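Local coordinates for AlkZ (Streptomyces sahachiroi, PDB 5UUJ), which belongs to the AlkZ-like DNA glycosylase family of the helix-turn-helix clan, and is a single-chain protein with more helix than strand, at residues A[210-215]-A[243-248]; A[250-255]-A[263-268]. All coordinates share one frame; numbering follows the deposited sequence.

Overall arrangement
Both contacts belong to one small unit, and their centres lie about 11 Å apart. Interaction 1 packs helix 204-219 against helix 238-248. After a short 3-10 turn the chain enters strand 252-257, the first strand of the hairpin in interaction 2. The two meet where the hairpin lies against the helices: F245 CD2 is 3.9 Å from F263 CD2, F245 O is 3.7 Å from L252 CD1, and L265 CD1 reaches to 3.5 Å from K213 O. Three helices followed by a beta hairpin is consistent with a winged-helix unit, in keeping with the clan. The centres of interactions 1 and 2 lie about 18 and 23 Å from that of the chain.

Interaction 1. Residues A[210-215]-A[243-248]; sequences TVIKAY and KWFGDM
This is a buried, wholly apolar helix-helix contact in which one side chain, I212 of helix 204-219, inserts between F245 and M248 of helix 238-248. The short segments run almost perpendicular (80° between their directions), and their axes come no closer than 10.9 Å, a gap bridged by long side chains. With CG1 anti to its carbonyl carbon (chi1 -68°) and the chain then extended, I212 carries CD1 over one face of the F245 ring, 3.8 Å from the centroid, as a CH-pi contact. CD1 is displaced from the ring centre toward CE1, 3.4 Å from F245 CE1, and also touches W244 CB at 4.0 Å. On the other branch, CG2 of I212 lies 3.6 Å from SE of M248, a selenomethionine in the model. Bent at its last torsion (chi3 73°), M248 turns its methyl CE toward CG of K213, whose amine leads away from the contact. Helix 224-232 also packs here, with F227 on I212 and I224 on F245, while W244 NE1 is hydrogen-bonded to D205. Three helices closing on one apolar core are consistent with the helical bundle of a helix-turn-helix domain.

Interaction 2. Residues A[250-255]-A[263-268]; sequences DELTEV and FVLTEH
V255 and V264 press together through methyls, CG2 of V255 lying only 3.3 Å from CG1 of V264, tighter than normal van der Waals contact. V264 has CG1 between its backbone N and carbonyl carbon (chi1 72°), the branch that meets V255. M5 and P221 pack nearby, on V255 and V264 respectively. T253 and V264 form the antiparallel hydrogen-bonded pair: T253 N reaches V264 O at 2.7 Å and V264 N reaches T253 O at 2.8 Å. L252-L265 and E254-F263 are the flanking non-hydrogen-bonded pairs. L252 sets CD1 over one face of the F263 ring and CD2 3.8 Å from CD2 of L265, and both leucines rest on L216 of helix 204-219. This hairpin, 252-257 with 260-265, follows three helices and is placed as the wing of a winged-helix domain would be; strand 6-7 lies parallel to 252-257 on its other side. Toward solvent the pairing gives way to a small polar network. The T266 hydroxyl accepts from T253 OG1 (2.8 Å to T266 OG1) and donates to D250 O at 2.7 Å, while T266 N is hydrogen-bonded to E251 O, 3.0 Å away. E251 O also accepts from a water that in turn receives a long bond from E267 N. Beyond these bonds the contact loosens: the exposed side chains of D250, E251 and E254 make no close contact with segment 263-268.

Interaction 1. Residues A[210-215]-A[243-248]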
loop_
_atom_site.group_PDB
_atom_site.type_symbol
_atom_site.label_atom_id
_atom_site.label_comp_id
_atom_site.label_asym_id
_atom_site.label_seq_id
_atom_site.Cartn_x
_atom_site.Cartn_y
_atom_site.Cartn_z
ATOM N N THR A 210 7.969 5.496 -13.774
ATOM C CA THR A 210 8.590 4.769 -12.670
ATOM C C THR A 210 7.536 4.079 -11.810
ATOM O O THR A 210 7.680 2.910 -11.444
ATOM C CB THR A 210 9.423 5.706 -11.785
ATOM O OG1 THR A 210 10.389 6.384 -12.591
ATOM C CG2 THR A 210 10.135 4.931 -10.684
ATOM N N VAL A 211 6.476 4.813 -11.492
ATOM C CA VAL A 211 5.399 4.294 -10.663
ATOM C C VAL A 211 4.654 3.195 -11.412
ATOM O O VAL A 211 4.364 2.142 -10.850
ATOM C CB VAL A 211 4.426 5.426 -10.250
ATOM C CG1 VAL A 211 3.217 4.878 -9.496
ATOM C CG2 VAL A 211 5.156 6.455 -9.399
ATOM N N ILE A 212 4.359 3.440 -12.686
ATOM C CA ILE A 212 3.651 2.466 -13.511
ATOM C C ILE A 212 4.462 1.176 -13.616
ATOM O O ILE A 212 3.912 0.081 -13.488
ATOM C CB ILE A 212 3.358 3.031 -14.921
ATOM C CG1 ILE A 212 2.333 4.162 -14.819
ATOM C CG2 ILE A 212 2.823 1.944 -15.855
ATOM C CD1 ILE A 212 2.186 4.985 -16.081
ATOM N N LYS A 213 5.768 1.313 -13.840
ATOM C CA LYS A 213 6.664 0.162 -13.898
ATOM C C LYS A 213 6.601 -0.653 -12.613
ATOM O O LYS A 213 6.455 -1.875 -12.648
ATOM C CB LYS A 213 8.111 0.601 -14.137
ATOM C CG LYS A 213 8.616 0.379 -15.552
ATOM C CD LYS A 213 10.143 0.440 -15.627
ATOM C CE LYS A 213 10.793 -0.735 -14.896
ATOM N NZ LYS A 213 12.261 -0.826 -15.135
ATOM N N ALA A 214 6.728 0.036 -11.483
ATOM C CA ALA A 214 6.700 -0.614 -10.179
ATOM C C ALA A 214 5.362 -1.309 -9.944
ATOM O O ALA A 214 5.319 -2.434 -9.448
ATOM C CB ALA A 214 6.973 0.398 -9.077
ATOM N N TYR A 215 4.274 -0.637 -10.308
ATOM C CA TYR A 215 2.942 -1.194 -10.113
ATOM C C TYR A 215 2.733 -2.467 -10.935
ATOM O O TYR A 215 2.330 -3.500 -10.401
ATOM C CB TYR A 215 1.865 -0.168 -10.473
ATOM C CG TYR A 215 0.470 -0.723 -10.321
ATOM C CD1 TYR A 215 -0.142 -0.783 -9.074
ATOM C CD2 TYR A 215 -0.227 -1.210 -11.416
ATOM C CE1 TYR A 215 -1.412 -1.305 -8.928
ATOM C CE2 TYR A 215 -1.499 -1.732 -11.280
ATOM C CZ TYR A 215 -2.085 -1.780 -10.034
ATOM O OH TYR A 215 -3.348 -2.302 -9.899
ATOM N N LYS A 243 -1.494 9.663 -21.821
ATOM C CA LYS A 243 -0.174 10.074 -22.279
ATOM C C LYS A 243 0.928 9.315 -21.539
ATOM O O LYS A 243 1.899 8.870 -22.150
ATOM C CB LYS A 243 0.018 11.580 -22.092
ATOM C CG LYS A 243 1.205 12.144 -22.859
ATOM C CD LYS A 243 2.171 12.899 -21.954
ATOM C CE LYS A 243 1.550 14.162 -21.375
ATOM N NZ LYS A 243 2.493 14.871 -20.465
ATOM N N TRP A 244 0.773 9.172 -20.226
ATOM C CA TRP A 244 1.759 8.469 -19.410
ATOM C C TRP A 244 1.999 7.055 -19.919
ATOM O O TRP A 244 3.142 6.644 -20.117
ATOM C CB TRP A 244 1.310 8.415 -17.951
ATOM C CG TRP A 244 1.435 9.713 -17.223
ATOM C CD1 TRP A 244 2.089 10.836 -17.644
ATOM C CD2 TRP A 244 0.887 10.026 -15.939
ATOM N NE1 TRP A 244 1.984 11.826 -16.698
ATOM C CE2 TRP A 244 1.250 11.354 -15.641
ATOM C CE3 TRP A 244 0.126 9.309 -15.010
ATOM C CZ2 TRP A 244 0.875 11.981 -14.456
ATOM C CZ3 TRP A 244 -0.245 9.935 -13.833
ATOM C CH2 TRP A 244 0.128 11.257 -13.567
ATOM N N PHE A 245 0.917 6.312 -20.123
ATOM C CA PHE A 245 1.013 4.946 -20.616
ATOM C C PHE A 245 1.456 4.915 -22.074
ATOM O O PHE A 245 2.237 4.052 -22.472
ATOM C CB PHE A 245 -0.326 4.226 -20.452
ATOM C CG PHE A 245 -0.556 3.695 -19.067
ATOM C CD1 PHE A 245 -0.819 4.557 -18.016
ATOM C CD2 PHE A 245 -0.506 2.335 -18.814
ATOM C CE1 PHE A 245 -1.027 4.072 -16.741
ATOM C CE2 PHE A 245 -0.715 1.843 -17.537
ATOM C CZ PHE A 245 -0.972 2.714 -16.501
ATOM N N GLY A 246 0.968 5.868 -22.860
ATOM C CA GLY A 246 1.273 5.914 -24.277
ATOM C C GLY A 246 2.731 6.208 -24.559
ATOM O O GLY A 246 3.324 5.622 -25.461
ATOM N N ASP A 247 3.312 7.115 -23.782
ATOM C CA ASP A 247 4.697 7.528 -23.988
ATOM C C ASP A 247 5.686 6.424 -23.632
ATOM O O ASP A 247 6.853 6.483 -24.014
ATOM C CB ASP A 247 5.013 8.780 -23.167
ATOM C CG ASP A 247 4.312 10.019 -23.693
ATOM O OD1 ASP A 247 3.801 9.986 -24.831
ATOM O OD2 ASP A 247 4.281 11.034 -22.967
HETATM N N MSE A 248 5.229 5.417 -22.897
HETATM C CA MSE A 248 6.093 4.296 -22.565
HETATM C C MSE A 248 6.291 3.406 -23.792
HETATM O O MSE A 248 7.318 2.746 -23.920
HETATM C CB MSE A 248 5.519 3.498 -21.395
HETATM C CG MSE A 248 5.558 4.253 -20.075
HETATM SE SE MSE A 248 4.796 3.258 -18.582
HETATM C CE MSE A 248 6.217 1.948 -18.329
#

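Interaction 2. Residues A[250-255]-A[263-268]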
loop_
_atom_site.group_PDB
_atom_site.type_symbol
_atom_site.label_atom_id
_atom_site.label_comp_id
_atom_site.label_asym_id
_atom_site.label_seq_id
_atom_site.Cartn_x
_atom_site.Cartn_y
_atom_site.Cartn_z
ATOM N N ASP A 250 6.563 0.598 -26.464
ATOM C CA ASP A 250 6.740 -0.852 -26.456
ATOM C C ASP A 250 7.422 -1.352 -25.179
ATOM O O ASP A 250 7.801 -2.519 -25.092
ATOM C CB ASP A 250 7.531 -1.304 -27.696
ATOM C CG ASP A 250 8.839 -0.554 -27.875
ATOM O OD1 ASP A 250 9.396 -0.059 -26.873
ATOM O OD2 ASP A 250 9.313 -0.466 -29.029
ATOM N N GLU A 251 7.578 -0.472 -24.193
ATOM C CA GLU A 251 7.942 -0.904 -22.845
ATOM C C GLU A 251 6.778 -1.674 -22.228
ATOM O O GLU A 251 6.953 -2.418 -21.262
ATOM C CB GLU A 251 8.311 0.289 -21.958
ATOM C CG GLU A 251 9.794 0.439 -21.683
ATOM C CD GLU A 251 10.158 1.854 -21.273
ATOM O OE1 GLU A 251 9.344 2.498 -20.578
ATOM O OE2 GLU A 251 11.251 2.327 -21.653
ATOM N N LEU A 252 5.587 -1.472 -22.789
ATOM C CA LEU A 252 4.389 -2.194 -22.370
ATOM C C LEU A 252 3.954 -3.175 -23.451
ATOM O O LEU A 252 4.193 -2.949 -24.635
ATOM C CB LEU A 252 3.237 -1.229 -22.072
ATOM C CG LEU A 252 3.468 -0.134 -21.031
ATOM C CD1 LEU A 252 2.214 0.716 -20.883
ATOM C CD2 LEU A 252 3.869 -0.727 -19.694
ATOM N N THR A 253 3.306 -4.254 -23.025
ATOM C CA THR A 253 2.718 -5.229 -23.932
ATOM C C THR A 253 1.255 -5.403 -23.563
ATOM O O THR A 253 0.913 -5.467 -22.381
ATOM C CB THR A 253 3.450 -6.594 -23.865
ATOM O OG1 THR A 253 4.769 -6.459 -24.406
ATOM C CG2 THR A 253 2.699 -7.666 -24.646
ATOM N N GLU A 254 0.392 -5.468 -24.570
ATOM C CA GLU A 254 -1.030 -5.671 -24.329
ATOM C C GLU A 254 -1.332 -7.158 -24.195
ATOM O O GLU A 254 -0.941 -7.960 -25.045
ATOM C CB GLU A 254 -1.873 -5.059 -25.449
ATOM C CG GLU A 254 -3.372 -5.168 -25.195
ATOM C CD GLU A 254 -4.204 -4.462 -26.247
ATOM O OE1 GLU A 254 -4.273 -4.964 -27.389
ATOM O OE2 GLU A 254 -4.794 -3.405 -25.931
ATOM N N VAL A 255 -2.029 -7.509 -23.119
ATOM C CA VAL A 255 -2.383 -8.895 -22.829
ATOM C C VAL A 255 -3.899 -9.070 -22.799
ATOM O O VAL A 255 -4.609 -8.313 -22.139
ATOM C CB VAL A 255 -1.807 -9.360 -21.468
ATOM C CG1 VAL A 255 -1.958 -10.869 -21.315
ATOM C CG2 VAL A 255 -0.348 -8.958 -21.331
ATOM N N PHE A 263 -2.356 -4.146 -19.673
ATOM C CA PHE A 263 -0.946 -3.903 -19.961
ATOM C C PHE A 263 -0.033 -4.660 -19.001
ATOM O O PHE A 263 -0.241 -4.642 -17.788
ATOM C CB PHE A 263 -0.627 -2.406 -19.882
ATOM C CG PHE A 263 -1.328 -1.574 -20.920
ATOM C CD1 PHE A 263 -1.000 -1.694 -22.262
ATOM C CD2 PHE A 263 -2.298 -0.658 -20.550
ATOM C CE1 PHE A 263 -1.637 -0.925 -23.217
ATOM C CE2 PHE A 263 -2.938 0.117 -21.502
ATOM C CZ PHE A 263 -2.608 -0.017 -22.835
ATOM N N VAL A 264 0.977 -5.320 -19.554
ATOM C CA VAL A 264 2.060 -5.888 -18.758
ATOM C C VAL A 264 3.374 -5.302 -19.270
ATOM O O VAL A 264 3.458 -4.894 -20.427
ATOM C CB VAL A 264 2.089 -7.435 -18.837
ATOM C CG1 VAL A 264 2.587 -7.918 -20.203
ATOM C CG2 VAL A 264 2.950 -8.009 -17.722
ATOM N N LEU A 265 4.387 -5.231 -18.413
ATOM C CA LEU A 265 5.713 -4.824 -18.872
ATOM C C LEU A 265 6.230 -5.846 -19.876
ATOM O O LEU A 265 6.141 -7.053 -19.649
ATOM C CB LEU A 265 6.694 -4.685 -17.705
ATOM C CG LEU A 265 6.408 -3.563 -16.703
ATOM C CD1 LEU A 265 7.342 -3.671 -15.510
ATOM C CD2 LEU A 265 6.541 -2.196 -17.359
ATOM N N THR A 266 6.765 -5.355 -20.988
ATOM C CA THR A 266 7.271 -6.225 -22.042
ATOM C C THR A 266 8.380 -7.134 -21.515
ATOM O O THR A 266 8.514 -8.275 -21.954
ATOM C CB THR A 266 7.793 -5.401 -23.233
ATOM O OG1 THR A 266 6.738 -4.567 -23.729
ATOM C CG2 THR A 266 8.297 -6.309 -24.360
ATOM N N GLU A 267 9.159 -6.635 -20.561
ATOM C CA GLU A 267 10.248 -7.418 -19.983
ATOM C C GLU A 267 9.734 -8.618 -19.177
ATOM O O GLU A 267 10.509 -9.496 -18.811
ATOM C CB GLU A 267 11.130 -6.534 -19.096
ATOM C CG GLU A 267 10.404 -5.896 -17.917
ATOM C CD GLU A 267 11.345 -5.163 -16.971
ATOM O OE1 GLU A 267 11.044 -4.005 -16.609
ATOM O OE2 GLU A 267 12.381 -5.746 -16.581
ATOM N N HIS A 268 8.430 -8.651 -18.910
ATOM C CA HIS A 268 7.816 -9.734 -18.142
ATOM C C HIS A 268 6.863 -10.589 -18.981
ATOM O O HIS A 268 6.269 -11.540 -18.474
ATOM C CB HIS A 268 7.055 -9.163 -16.942
ATOM C CG HIS A 268 7.932 -8.508 -15.923
ATOM N ND1 HIS A 268 7.512 -7.446 -15.154
ATOM C CD2 HIS A 268 9.207 -8.770 -15.545
ATOM C CE1 HIS A 268 8.492 -7.078 -14.345
ATOM N NE2 HIS A 268 9.528 -7.865 -14.562
HETATM O O HOH W 1 9.266 -3.384 -20.028
#